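Local atomic coordinates of protein CLPV1 (Pseudomonas aeruginosa, PDB entry 4UQW), a protein that is the ClpV ATPase of a type VI secretion system, probably disassembling the TssB-TssC sheath, and is represented by its N domain. Residues 73-76 with 77-81; 137-140 with 141-144; 51-54 with 55-58. All blocks are in the same frame, centred on the assembly; numbering follows the deposited sequence.

Interaction 1: residues 73-76 with 77-81; sequences LTEA and LDRLP
Glu75 and Arg79, one helical turn apart, run side by side and point the same way, and their ends form a salt bridge in which NH2 of Arg79 lies 3.3 Å from OE1 of Glu75. The bond is bent (N-H...O 136°): NH2 meets OE1 from above the carboxylate plane and OE1 lies off the guanidinium plane, the two planes being 87° apart. Glu75 also places its CA over one face of the guanidinium, and its CB is 3.5 Å from NH1 of Arg79. With CG anti to its own carbonyl carbon (chi1 -70°) and the chain extended from CG to NE, Arg79 runs back over the carbonyl of Glu75, its CG 3.2 Å from that O. The other carboxylate oxygen, OE2 of Glu75, pairs with Lys71, giving the glutamate basic partners both before and after it in the helix.

The contact lies in the last turns of helix 66-79. Leu77 N to Leu73 O and Asp78 N to Thr74 O, both 2.9 Å, are regular i to i+4 bonds, whereas Arg79 N divides between a weak bond to Glu75 O and one of 3.2 Å to Ala76 O. Thr74 and Asp78 lie side by side in the same way, with CG2 of Thr74 3.7 Å from OD2 of Asp78, a methyl-to-oxygen contact; the polar ends are engaged elsewhere, OG1 of Thr74 with Ala70 O and OD1 of Asp78 with Arg33. Leu73 and Leu77 pack against helix 40-49, Leu73 on Leu48 and Leu77 on His42 and His45.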
loop_
_atom_site.group_PDB
_atom_site.type_symbol
_atom_site.label_atom_id
_atom_site.label_comp_id
_atom_site.label_asym_id
_atom_site.label_seq_id
_atom_site.Cartn_x
_atom_site.Cartn_y
_atom_site.Cartn_z
ATOM N N LEU A 73 10.048 -8.578 -0.864
ATOM C CA LEU A 73 8.607 -8.776 -0.872
ATOM C C LEU A 73 8.278 -10.201 -1.238
ATOM O O LEU A 73 7.344 -10.799 -0.640
ATOM C CB LEU A 73 7.909 -7.814 -1.851
ATOM C CG LEU A 73 8.057 -6.339 -1.449
ATOM C CD1 LEU A 73 7.323 -5.517 -2.532
ATOM C CD2 LEU A 73 7.453 -6.054 -0.075
ATOM N N THR A 74 9.008 -10.777 -2.190
ATOM C CA THR A 74 8.805 -12.180 -2.597
ATOM C C THR A 74 9.047 -13.106 -1.422
ATOM O O THR A 74 8.271 -14.042 -1.128
ATOM C CB THR A 74 9.736 -12.576 -3.739
ATOM O OG1 THR A 74 9.371 -11.854 -4.919
ATOM C CG2 THR A 74 9.661 -14.066 -3.968
ATOM N N GLU A 75 10.144 -12.862 -0.706
ATOM C CA GLU A 75 10.432 -13.687 0.461
ATOM C C GLU A 75 9.374 -13.546 1.578
ATOM O O GLU A 75 8.942 -14.575 2.162
ATOM C CB GLU A 75 11.858 -13.395 0.969
ATOM C CG GLU A 75 12.861 -13.853 -0.104
ATOM C CD GLU A 75 14.322 -13.666 0.298
ATOM O OE1 GLU A 75 14.527 -13.219 1.451
ATOM O OE2 GLU A 75 15.236 -13.984 -0.528
ATOM N N ALA A 76 8.891 -12.320 1.848
ATOM C CA ALA A 76 7.820 -12.133 2.819
ATOM C C ALA A 76 6.553 -12.868 2.388
ATOM O O ALA A 76 5.863 -13.480 3.216
ATOM C CB ALA A 76 7.534 -10.619 3.003
ATOM N N LEU A 77 6.219 -12.790 1.095
ATOM C CA LEU A 77 5.025 -13.510 0.599
ATOM C C LEU A 77 5.164 -15.004 0.834
ATOM O O LEU A 77 4.204 -15.669 1.262
ATOM C CB LEU A 77 4.840 -13.281 -0.893
ATOM C CG LEU A 77 4.263 -11.937 -1.227
ATOM C CD1 LEU A 77 4.505 -11.699 -2.730
ATOM C CD2 LEU A 77 2.785 -11.863 -0.893
ATOM N N ASP A 78 6.356 -15.535 0.527
ATOM C CA ASP A 78 6.606 -16.991 0.584
ATOM C C ASP A 78 6.560 -17.490 2.018
ATOM O O ASP A 78 6.350 -18.676 2.262
ATOM C CB ASP A 78 7.958 -17.361 -0.061
ATOM C CG ASP A 78 7.893 -17.344 -1.590
ATOM O OD1 ASP A 78 6.773 -17.339 -2.135
ATOM O OD2 ASP A 78 8.947 -17.294 -2.260
ATOM N N ARG A 79 6.750 -16.589 2.967
ATOM C CA ARG A 79 6.752 -16.968 4.366
ATOM C C ARG A 79 5.379 -16.893 5.051
ATOM O O ARG A 79 5.200 -17.427 6.141
ATOM C CB ARG A 79 7.771 -16.106 5.140
ATOM C CG ARG A 79 9.250 -16.425 4.793
ATOM C CD ARG A 79 10.209 -15.574 5.644
ATOM N NE ARG A 79 11.593 -15.588 5.159
ATOM C CZ ARG A 79 12.200 -14.549 4.586
ATOM N NH1 ARG A 79 11.548 -13.399 4.429
ATOM N NH2 ARG A 79 13.461 -14.653 4.174
ATOM N N LEU A 80 4.389 -16.253 4.428
ATOM C CA LEU A 80 3.070 -16.226 5.038
ATOM C C LEU A 80 2.495 -17.598 5.251
ATOM O O LEU A 80 2.790 -18.528 4.512
ATOM C CB LEU A 80 2.096 -15.436 4.153
ATOM C CG LEU A 80 2.464 -13.967 3.916
ATOM C CD1 LEU A 80 1.505 -13.320 2.923
ATOM C CD2 LEU A 80 2.371 -13.274 5.254
ATOM N N PRO A 81 1.616 -17.732 6.255
ATOM C CA PRO A 81 0.966 -19.031 6.442
ATOM C C PRO A 81 0.102 -19.407 5.238
ATOM O O PRO A 81 -0.504 -18.505 4.599
ATOM C CB PRO A 81 0.137 -18.840 7.712
ATOM C CG PRO A 81 0.096 -17.456 8.009
ATOM C CD PRO A 81 1.161 -16.710 7.214
#

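Interaction 2: residues 137-140 with 141-144; sequences SAEF and AKLK
Glu139 and Lys142 lie side by side on a short 3-10 turn, residues 138-142, that joins helix 127-136 to helix 145-150. The 3-10 character is read from the backbone: Ala141 N to Ala138 O and Lys142 N to Glu139 O, both 3.0 Å, are i to i+3 bonds. Leu143 N closes on Phe140 O in the same manner, at 3.1 Å. At the start, OG of Ser137 accepts from Glu139 N, an ST turn, and also bonds Asp72 of helix 66-79.

The charged contact is a salt bridge. Glu139 bends at chi2 (-61°) while Lys142 stays extended beyond CG, which brings NZ of Lys142 to 3.0 Å from OE1 of Glu139, on the syn side and 26° out of the carboxylate plane; the bond from NZ to OE2 is weak. Since OE1 also accepts from the backbone N of Asp65, the carboxylate ties this turn to the loop ahead of helix 66-79.

Apolar packing involves Phe140 and Leu143, side by side and pointing the same way, whose CD1 atoms are 3.8 Å apart, the leucine methyl oblique to the ring. Phe140 leans on Leu69, and Leu143 on Val120 and Leu124 of helix 116-124.

A water donates to two carbonyls, at 3.1 Å from Phe140 O and 2.8 Å from Leu143 O.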
loop_
_atom_site.group_PDB
_atom_site.type_symbol
_atom_site.label_atom_id
_atom_site.label_comp_id
_atom_site.label_asym_id
_atom_site.label_seq_id
_atom_site.Cartn_x
_atom_site.Cartn_y
_atom_site.Cartn_z
ATOM N N SER A 137 10.523 -4.966 4.256
ATOM C CA SER A 137 11.847 -4.717 3.640
ATOM C C SER A 137 12.523 -3.586 4.364
ATOM O O SER A 137 11.947 -2.488 4.488
ATOM C CB SER A 137 11.715 -4.333 2.156
ATOM O OG SER A 137 13.003 -4.052 1.615
ATOM N N ALA A 138 13.778 -3.835 4.773
ATOM C CA ALA A 138 14.572 -2.760 5.312
ATOM C C ALA A 138 14.796 -1.643 4.304
ATOM O O ALA A 138 15.087 -0.509 4.724
ATOM C CB ALA A 138 15.917 -3.300 5.799
ATOM N N GLU A 139 14.575 -1.890 3.009
ATOM C CA GLU A 139 14.671 -0.799 2.012
ATOM C C GLU A 139 13.716 0.329 2.375
ATOM O O GLU A 139 13.989 1.507 2.118
ATOM C CB GLU A 139 14.329 -1.271 0.574
ATOM C CG GLU A 139 15.426 -2.214 -0.012
ATOM C CD GLU A 139 16.750 -1.516 -0.086
ATOM O OE1 GLU A 139 16.908 -0.501 -0.774
ATOM O OE2 GLU A 139 17.761 -2.012 0.513
ATOM N N PHE A 140 12.560 -0.004 2.945
ATOM C CA PHE A 140 11.616 1.084 3.240
ATOM C C PHE A 140 12.053 2.017 4.368
ATOM O O PHE A 140 11.491 3.114 4.505
ATOM C CB PHE A 140 10.235 0.516 3.589
ATOM C CG PHE A 140 9.495 -0.100 2.426
ATOM C CD1 PHE A 140 9.182 0.648 1.303
ATOM C CD2 PHE A 140 9.044 -1.418 2.506
ATOM C CE1 PHE A 140 8.433 0.092 0.254
ATOM C CE2 PHE A 140 8.255 -1.956 1.474
ATOM C CZ PHE A 140 7.958 -1.194 0.364
ATOM N N ALA A 141 13.068 1.649 5.157
ATOM C CA ALA A 141 13.634 2.585 6.100
ATOM C C ALA A 141 14.354 3.730 5.419
ATOM O O ALA A 141 14.634 4.766 6.045
ATOM C CB ALA A 141 14.572 1.856 7.063
ATOM N N LYS A 142 14.599 3.603 4.124
ATOM C CA LYS A 142 15.218 4.698 3.362
ATOM C C LYS A 142 14.201 5.807 2.987
ATOM O O LYS A 142 14.591 6.922 2.598
ATOM C CB LYS A 142 15.862 4.144 2.087
ATOM C CG LYS A 142 17.032 3.173 2.369
ATOM C CD LYS A 142 17.581 2.520 1.135
ATOM C CE LYS A 142 18.652 1.520 1.587
ATOM N NZ LYS A 142 19.290 0.845 0.463
ATOM N N LEU A 143 12.909 5.526 3.116
ATOM C CA LEU A 143 11.913 6.558 2.823
ATOM C C LEU A 143 11.960 7.662 3.843
ATOM O O LEU A 143 12.092 7.421 5.037
ATOM C CB LEU A 143 10.508 5.986 2.796
ATOM C CG LEU A 143 10.257 4.916 1.748
ATOM C CD1 LEU A 143 8.877 4.376 1.977
ATOM C CD2 LEU A 143 10.405 5.523 0.373
ATOM N N LYS A 144 11.790 8.880 3.374
ATOM C CA LYS A 144 11.847 10.026 4.283
ATOM C C LYS A 144 10.564 10.781 4.120
ATOM O O LYS A 144 10.387 11.458 3.105
ATOM C CB LYS A 144 13.049 10.956 3.959
ATOM C CG LYS A 144 14.454 10.313 4.136
ATOM C CD LYS A 144 14.583 9.657 5.496
ATOM C CE LYS A 144 15.769 8.678 5.566
ATOM N NZ LYS A 144 15.528 7.567 6.550
HETATM O O HOH W 1 11.126 5.355 6.600
#

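Interaction 3: residues 51-54 with 55-58; sequences PDSD and LHQI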
loop_
_atom_site.group_PDB
_atom_site.type_symbol
_atom_site.label_atom_id
_atom_site.label_comp_id
_atom_site.label_asym_id
_atom_site.label_seq_id
_atom_site.Cartn_x
_atom_site.Cartn_y
_atom_site.Cartn_z
ATOM N N PRO A 51 3.224 -1.699 -14.834
ATOM C CA PRO A 51 4.308 -1.013 -15.534
ATOM C C PRO A 51 4.876 0.186 -14.769
ATOM O O PRO A 51 6.092 0.469 -14.846
ATOM C CB PRO A 51 3.635 -0.522 -16.818
ATOM C CG PRO A 51 2.467 -1.436 -16.998
ATOM C CD PRO A 51 1.959 -1.718 -15.609
ATOM N N ASP A 52 4.008 0.884 -14.027
ATOM C CA ASP A 52 4.410 2.087 -13.301
ATOM C C ASP A 52 3.346 2.431 -12.278
ATOM O O ASP A 52 2.200 1.959 -12.369
ATOM C CB ASP A 52 4.635 3.243 -14.287
ATOM C CG ASP A 52 5.476 4.389 -13.708
ATOM O OD1 ASP A 52 6.203 4.218 -12.709
ATOM O OD2 ASP A 52 5.432 5.495 -14.321
ATOM N N SER A 53 3.721 3.266 -11.315
ATOM C CA SER A 53 2.841 3.702 -10.238
ATOM C C SER A 53 3.569 4.739 -9.393
ATOM O O SER A 53 4.779 4.936 -9.579
ATOM C CB SER A 53 2.422 2.556 -9.319
ATOM O OG SER A 53 3.575 2.127 -8.557
ATOM N N ASP A 54 2.873 5.350 -8.441
ATOM C CA ASP A 54 3.577 6.231 -7.503
ATOM C C ASP A 54 4.621 5.433 -6.730
ATOM O O ASP A 54 5.685 5.953 -6.428
ATOM C CB ASP A 54 2.645 6.810 -6.432
ATOM C CG ASP A 54 1.654 7.787 -6.957
ATOM O OD1 ASP A 54 1.781 8.236 -8.126
ATOM O OD2 ASP A 54 0.793 8.138 -6.131
ATOM N N LEU A 55 4.285 4.198 -6.356
ATOM C CA LEU A 55 5.227 3.398 -5.587
ATOM C C LEU A 55 6.532 3.154 -6.387
ATOM O O LEU A 55 7.656 3.231 -5.831
ATOM C CB LEU A 55 4.555 2.049 -5.182
ATOM C CG LEU A 55 5.391 1.169 -4.282
ATOM C CD1 LEU A 55 5.833 1.876 -2.958
ATOM C CD2 LEU A 55 4.498 -0.007 -3.883
ATOM N N HIS A 56 6.426 2.832 -7.693
ATOM C CA HIS A 56 7.621 2.670 -8.499
ATOM C C HIS A 56 8.495 3.894 -8.439
ATOM O O HIS A 56 9.742 3.795 -8.340
ATOM C CB HIS A 56 7.318 2.426 -9.983
ATOM C CG HIS A 56 6.669 1.110 -10.319
ATOM N ND1 HIS A 56 5.378 0.780 -9.955
ATOM C CD2 HIS A 56 7.113 0.082 -11.102
ATOM C CE1 HIS A 56 5.057 -0.394 -10.483
ATOM N NE2 HIS A 56 6.090 -0.835 -11.182
ATOM N N GLN A 57 7.869 5.052 -8.646
ATOM C CA GLN A 57 8.629 6.286 -8.725
ATOM C C GLN A 57 9.207 6.694 -7.390
ATOM O O GLN A 57 10.327 7.199 -7.346
ATOM C CB GLN A 57 7.727 7.413 -9.286
ATOM C CG GLN A 57 7.315 7.056 -10.728
ATOM C CD GLN A 57 8.545 6.931 -11.634
ATOM O OE1 GLN A 57 9.469 7.738 -11.564
ATOM N NE2 GLN A 57 8.589 5.884 -12.438
ATOM N N ILE A 58 8.442 6.513 -6.312
ATOM C CA ILE A 58 8.941 6.807 -4.968
ATOM C C ILE A 58 10.143 5.906 -4.640
ATOM O O ILE A 58 11.123 6.388 -4.086
ATOM C CB ILE A 58 7.816 6.635 -3.950
ATOM C CG1 ILE A 58 6.816 7.794 -4.101
ATOM C CG2 ILE A 58 8.355 6.604 -2.513
ATOM C CD1 ILE A 58 5.474 7.553 -3.335
#
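One face of the His56 imidazole packs against the backbone of Asp52: CA of Asp52 sits 3.7 Å from the ring centroid and only 8° off the ring normal, a CH-pi contact squarely over that face. At the ring edge, in plane, OG of Ser53 is 2.6 Å from ND1 of His56, a short hydrogen bond in which either atom could be the donor. Face and edge contacts together fix the rotation of the imidazole, and NE2 adds a weak hydrogen bond to Leu50 O. The Ser53 hydroxyl is brought to the ring by chi1 of 70°, which sets OG between the backbone N and the carbonyl carbon.

Ser53 is the N-cap of helix 54-61, so these contacts gather at the helix start. In the first turn Gln57 N bonds Ser53 O at 3.2 Å. Gln57 bends at chi2 to bring its amide back across the Asp52 carboxylate at about a right angle, and NE2 of Gln57 donates to OD1 of Asp52 at 2.9 Å and 171°, from the syn side. OD1 also takes a weak bond from Ser53 N, so one oxygen spans the approach to the helix and its first turn.

Asp54 O accepts from Ile58 N at 2.8 Å, and CB and CG1 of Ile58 lie close to the same oxygen, CG1 at 3.2 Å, while the buried carboxylate of Asp54 turns elsewhere. OD2 pairs with Arg115 and accepts from Gly117 N, and OD1 bonds Ser159, anchoring the helix start to the beginning of helix 116-124 and to the C-terminal segment.

How the interactions relate
All three contacts are local, each within a continuous run of chain, and they mark the C-terminal turns of helix 66-79 (interaction 1), a connecting turn (interaction 2) and a helix start (interaction 3). Interactions 2 and 3, with centres about 15 Å apart, meet directly: CD2 of Leu143 packs on CG2 of Ile58 at 3.7 Å. Interaction 1 touches neither; its nearest atoms are about 4 Å from interaction 2 and about 6 Å from interaction 3. Helix 66-79 nevertheless links the first two, since it meets the turn of interaction 2 within about a turn before residue 73. The benzamidine pocket, formed by Arg8, Phe12, Tyr20 and Leu90, includes no residue of these segments.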